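Local coordinates for lipoprotein (Burkholderia cenocepacia, PDB 4QHQ) that binds methionine and probably delivers it to an ABC transporter as the membrane-attached, substrate-binding lipoprotein of that system, at residues 38-41 with 42-45; 54-57 with 58-62. One frame throughout, in Å; residues are numbered along the deposited sequence.

Contact 1. Residues 38-41 with 42-45; sequences YVQP and NAAL. With MET (methionine), chain B.
Gln40 O accepts from Ala44 N at 3.0 Å and Pro41 O from Leu45 N at 2.9 Å, the opening i to i+4 bonds of helix 41-47. Just before them Tyr38, Val39 and Gln40 already have helical backbone angles but lack the direct bonds, and two waters fill the steps. One bridges Tyr38 O and Asn42 N, at 3.0 Å from that nitrogen; the other bridges Val39 O and Ala43 N, at 2.8 Å from its nitrogen. The N-H groups of Asn42 and Ala43 are thus met by water, while Pro41 has none to offer. Side-chain contact along the chain is light: Gln40, bent at its second torsion (chi2 -57°), brings OE1 back to 3.8 Å from Ala43 CB. Asn42 is held at both ends of its amide, OD1 by Asn53 ND2 and ND2 by Gln64 OE1 and Gln56 OE1. The Tyr38 side chain reaches from the helix start to the bound methionine. With CG anti to its carbonyl carbon (chi1 -64°), it places MET CE 3.4 Å above its ring plane, over the ring centre. Tyr38 OH bonds to Asn174 OD1, which would steady the ring from its far end. The chemistry implies division of labour: a hydrated backbone starts the helix, while an apolar ring face receives the thioether methyl through CH-pi contact.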
loop_
_atom_site.group_PDB
_atom_site.type_symbol
_atom_site.label_atom_id
_atom_site.label_comp_id
_atom_site.label_asym_id
_atom_site.label_seq_id
_atom_site.Cartn_x
_atom_site.Cartn_y
_atom_site.Cartn_z
ATOM N N TYR A 38 -4.407 -5.694 5.660
ATOM C CA TYR A 38 -5.213 -4.607 5.108
ATOM C C TYR A 38 -6.696 -4.793 5.355
ATOM O O TYR A 38 -7.472 -3.881 5.103
ATOM C CB TYR A 38 -5.047 -4.528 3.586
ATOM C CG TYR A 38 -3.669 -4.199 3.053
ATOM C CD1 TYR A 38 -2.745 -3.487 3.810
ATOM C CD2 TYR A 38 -3.302 -4.603 1.773
ATOM C CE1 TYR A 38 -1.486 -3.173 3.299
ATOM C CE2 TYR A 38 -2.063 -4.302 1.260
ATOM C CZ TYR A 38 -1.166 -3.586 2.023
ATOM O OH TYR A 38 0.061 -3.306 1.477
ATOM N N VAL A 39 -7.081 -5.974 5.836
ATOM C CA VAL A 39 -8.471 -6.427 5.763
ATOM C C VAL A 39 -9.428 -5.684 6.686
ATOM O O VAL A 39 -10.563 -5.377 6.307
ATOM C CB VAL A 39 -8.564 -7.955 6.033
ATOM C CG1 VAL A 39 -10.006 -8.433 6.019
ATOM C CG2 VAL A 39 -7.737 -8.723 5.005
ATOM N N GLN A 40 -8.974 -5.379 7.894
ATOM C CA GLN A 40 -9.899 -4.883 8.915
ATOM C C GLN A 40 -10.013 -3.386 9.205
ATOM O O GLN A 40 -11.053 -2.980 9.715
ATOM C CB GLN A 40 -9.731 -5.635 10.250
ATOM C CG GLN A 40 -10.082 -7.127 10.194
ATOM C CD GLN A 40 -11.508 -7.390 9.719
ATOM O OE1 GLN A 40 -12.421 -6.605 9.982
ATOM N NE2 GLN A 40 -11.702 -8.501 9.017
ATOM N N PRO A 41 -8.967 -2.571 8.941
ATOM C CA PRO A 41 -9.105 -1.192 9.449
ATOM C C PRO A 41 -10.292 -0.384 8.937
ATOM O O PRO A 41 -10.816 0.425 9.722
ATOM C CB PRO A 41 -7.798 -0.525 9.020
ATOM C CG PRO A 41 -6.820 -1.646 8.941
ATOM C CD PRO A 41 -7.610 -2.813 8.407
ATOM N N ASN A 42 -10.749 -0.584 7.706
ATOM C CA ASN A 42 -11.925 0.172 7.264
ATOM C C ASN A 42 -13.207 -0.270 7.958
ATOM O O ASN A 42 -14.031 0.567 8.311
ATOM C CB ASN A 42 -12.098 0.130 5.747
ATOM C CG ASN A 42 -11.111 1.027 5.017
ATOM O OD1 ASN A 42 -10.679 2.058 5.518
ATOM N ND2 ASN A 42 -10.754 0.629 3.812
ATOM N N ALA A 43 -13.375 -1.571 8.164
ATOM C CA ALA A 43 -14.526 -2.090 8.884
ATOM C C ALA A 43 -14.536 -1.553 10.320
ATOM O O ALA A 43 -15.589 -1.213 10.880
ATOM C CB ALA A 43 -14.501 -3.629 8.866
ATOM N N ALA A 44 -13.344 -1.449 10.898
ATOM C CA ALA A 44 -13.193 -0.988 12.272
ATOM C C ALA A 44 -13.478 0.506 12.371
ATOM O O ALA A 44 -14.028 0.971 13.364
ATOM C CB ALA A 44 -11.796 -1.308 12.782
ATOM N N LEU A 45 -13.124 1.256 11.339
ATOM C CA LEU A 45 -13.472 2.667 11.256
ATOM C C LEU A 45 -14.977 2.870 11.052
ATOM O O LEU A 45 -15.606 3.712 11.695
ATOM C CB LEU A 45 -12.699 3.320 10.112
ATOM C CG LEU A 45 -13.012 4.794 9.829
ATOM C CD1 LEU A 45 -12.815 5.660 11.075
ATOM C CD2 LEU A 45 -12.147 5.290 8.662
HETATM N N MET B . 1.033 1.058 2.028
HETATM C CA MET B . 0.477 0.245 0.944
HETATM C C MET B . 1.029 0.682 -0.395
HETATM O O MET B . 1.162 1.879 -0.622
HETATM C CB MET B . -1.052 0.355 0.958
HETATM C CG MET B . -1.752 -0.500 -0.116
HETATM S SD MET B . -3.546 -0.288 -0.095
HETATM C CE MET B . -3.978 -1.036 1.478
HETATM O OXT MET B . 1.371 -0.151 -1.252
HETATM O O HOH W 1 -9.754 -2.375 5.551
HETATM O O HOH W 2 -12.311 -3.483 6.343
#

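Contact 2. Residues 54-57 with 58-62. With MET (methionine), chain B.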
loop_
_atom_site.group_PDB
_atom_site.type_symbol
_atom_site.label_atom_id
_atom_site.label_comp_id
_atom_site.label_asym_id
_atom_site.label_seq_id
_atom_site.Cartn_x
_atom_site.Cartn_y
_atom_site.Cartn_z
ATOM N N SER A 54 -4.900 4.803 8.729
ATOM C CA SER A 54 -3.793 5.320 7.930
ATOM C C SER A 54 -2.994 4.139 7.425
ATOM O O SER A 54 -2.004 3.728 8.035
ATOM C CB SER A 54 -2.925 6.240 8.799
ATOM O OG SER A 54 -1.830 6.807 8.090
ATOM N N PHE A 55 -3.452 3.569 6.314
ATOM C CA PHE A 55 -2.841 2.348 5.805
ATOM C C PHE A 55 -3.040 2.130 4.308
ATOM O O PHE A 55 -2.473 1.196 3.776
ATOM C CB PHE A 55 -3.384 1.128 6.536
ATOM C CG PHE A 55 -4.740 0.706 6.057
ATOM C CD1 PHE A 55 -5.870 1.446 6.397
ATOM C CD2 PHE A 55 -4.891 -0.415 5.262
ATOM C CE1 PHE A 55 -7.122 1.070 5.946
ATOM C CE2 PHE A 55 -6.134 -0.796 4.794
ATOM C CZ PHE A 55 -7.254 -0.061 5.147
ATOM N N GLN A 56 -3.864 2.936 3.646
ATOM C CA GLN A 56 -4.297 2.597 2.291
ATOM C C GLN A 56 -4.138 3.728 1.300
ATOM O O GLN A 56 -3.961 4.882 1.671
ATOM C CB GLN A 56 -5.772 2.190 2.322
ATOM C CG GLN A 56 -6.734 3.369 2.436
ATOM C CD GLN A 56 -8.094 2.955 2.948
ATOM O OE1 GLN A 56 -8.758 2.098 2.365
ATOM N NE2 GLN A 56 -8.520 3.570 4.058
ATOM N N HIS A 57 -4.201 3.381 0.015
ATOM C CA HIS A 57 -4.291 4.384 -1.046
ATOM C C HIS A 57 -5.746 4.539 -1.519
ATOM O O HIS A 57 -6.624 3.778 -1.108
ATOM C CB HIS A 57 -3.315 4.063 -2.193
ATOM C CG HIS A 57 -3.355 2.640 -2.663
ATOM N ND1 HIS A 57 -4.488 2.068 -3.202
ATOM C CD2 HIS A 57 -2.388 1.695 -2.709
ATOM C CE1 HIS A 57 -4.216 0.819 -3.551
ATOM N NE2 HIS A 57 -2.942 0.573 -3.279
ATOM N N GLN A 58 -6.005 5.548 -2.344
ATOM C CA GLN A 58 -7.362 5.802 -2.809
ATOM C C GLN A 58 -7.983 4.665 -3.636
ATOM O O GLN A 58 -9.164 4.354 -3.455
ATOM C CB GLN A 58 -7.474 7.149 -3.535
ATOM C CG GLN A 58 -8.922 7.570 -3.792
ATOM C CD GLN A 58 -9.654 8.001 -2.541
ATOM O OE1 GLN A 58 -9.185 8.864 -1.800
ATOM N NE2 GLN A 58 -10.814 7.398 -2.298
ATOM N N PRO A 59 -7.208 4.026 -4.533
ATOM C CA PRO A 59 -7.803 2.894 -5.256
ATOM C C PRO A 59 -8.260 1.788 -4.300
ATOM O O PRO A 59 -9.322 1.196 -4.517
ATOM C CB PRO A 59 -6.665 2.440 -6.178
ATOM C CG PRO A 59 -5.961 3.730 -6.487
ATOM C CD PRO A 59 -5.935 4.445 -5.148
ATOM N N TYR A 60 -7.509 1.542 -3.238
ATOM C CA TYR A 60 -7.937 0.543 -2.261
ATOM C C TYR A 60 -9.234 0.972 -1.545
ATOM O O TYR A 60 -10.166 0.176 -1.412
ATOM C CB TYR A 60 -6.831 0.263 -1.238
ATOM C CG TYR A 60 -7.142 -0.900 -0.333
ATOM C CD1 TYR A 60 -7.810 -0.721 0.877
ATOM C CD2 TYR A 60 -6.749 -2.176 -0.674
ATOM C CE1 TYR A 60 -8.085 -1.804 1.704
ATOM C CE2 TYR A 60 -7.026 -3.268 0.141
ATOM C CZ TYR A 60 -7.698 -3.070 1.337
ATOM O OH TYR A 60 -7.968 -4.153 2.134
ATOM N N LEU A 61 -9.292 2.221 -1.092
ATOM C CA LEU A 61 -10.488 2.733 -0.426
ATOM C C LEU A 61 -11.686 2.659 -1.370
ATOM O O LEU A 61 -12.784 2.270 -0.969
ATOM C CB LEU A 61 -10.253 4.168 0.029
ATOM C CG LEU A 61 -11.411 4.865 0.739
ATOM C CD1 LEU A 61 -11.904 4.003 1.881
ATOM C CD2 LEU A 61 -10.929 6.214 1.240
ATOM N N ASP A 62 -11.476 3.024 -2.634
ATOM C CA ASP A 62 -12.559 2.970 -3.623
ATOM C C ASP A 62 -13.100 1.548 -3.791
ATOM O O ASP A 62 -14.317 1.339 -3.885
ATOM C CB ASP A 62 -12.081 3.483 -4.988
ATOM C CG ASP A 62 -11.911 4.992 -5.024
ATOM O OD1 ASP A 62 -12.367 5.671 -4.079
ATOM O OD2 ASP A 62 -11.319 5.492 -6.005
HETATM N N MET B . 1.033 1.058 2.028
HETATM C CA MET B . 0.477 0.245 0.944
HETATM C C MET B . 1.029 0.682 -0.395
HETATM O O MET B . 1.162 1.879 -0.622
HETATM C CB MET B . -1.052 0.355 0.958
HETATM C CG MET B . -1.752 -0.500 -0.116
HETATM S SD MET B . -3.546 -0.288 -0.095
HETATM C CE MET B . -3.978 -1.036 1.478
HETATM O OXT MET B . 1.371 -0.151 -1.252
#
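His57 and Tyr60 touch through His57 CE1 and Tyr60 CB, 3.5 Å apart, and together face the thioether of the bound methionine where strand 52-57 gives way to helix 58-68 in the periplasmic-binding-protein fold. MET SD lies 3.3 Å above the His57 ring plane, offset toward the rim, and is 3.5 Å from Tyr60 CB; the ligand methyl sits over one face of the tyrosine ring. Phe55 adds apolar surface, its CE2 packing 3.8 Å from Tyr60 CE1 with the two ring planes at 79°, and its backbone O approaches MET CB.

Behind this first shell, the imidazole is fixed at both nitrogens. The CG of His57 is tucked between its backbone N and carbonyl carbon (chi1 48°), which folds ND1 back over the helix start to take the backbone N-H of Tyr60 at 3.1 Å, a side-chain N-cap. His57 NE2 bonds to Asn110 OD1; this pairing is consistent with a proton on NE2. The backbone reinforces the turn, Leu61 N bonding to His57 O at 3.1 Å in the carbonyl plane. Further along, Gln58 NE2 reaches one turn down the helix to Asp62 OD1, meeting it from above the carboxylate plane. Gln56 backs the tyrosine: its extended chain carries the amide, held by Asn42, to Leu61 and Tyr60 at the start of the helix, and OE1 comes in plane at the edge of the Tyr60 ring, 3.3 Å from CD1.

How the contacts relate
Contact 1 and contact 2 have centres 11 Å apart and follow one another in the chain, yet they close on the same ligand: side chains of both enclose the thioether end of the bound methionine. Direct bonds tie the two together. Asn42 ND2 probably bonds to Gln56 OE1 at 2.9 Å, and Tyr38 O probably to Tyr60 OH at 3.0 Å; the second joins the residues that carry two of the pocket's rings, the first joins helix 41-47 to strand 52-57. Beside these bonds, Pro41 CB packs 3.5 Å from Phe55 CE1. Both contacts therefore shape the side-chain end of the site, while Arg113 NH1 and Asn199 OD1 also hydrogen-bond the ligand.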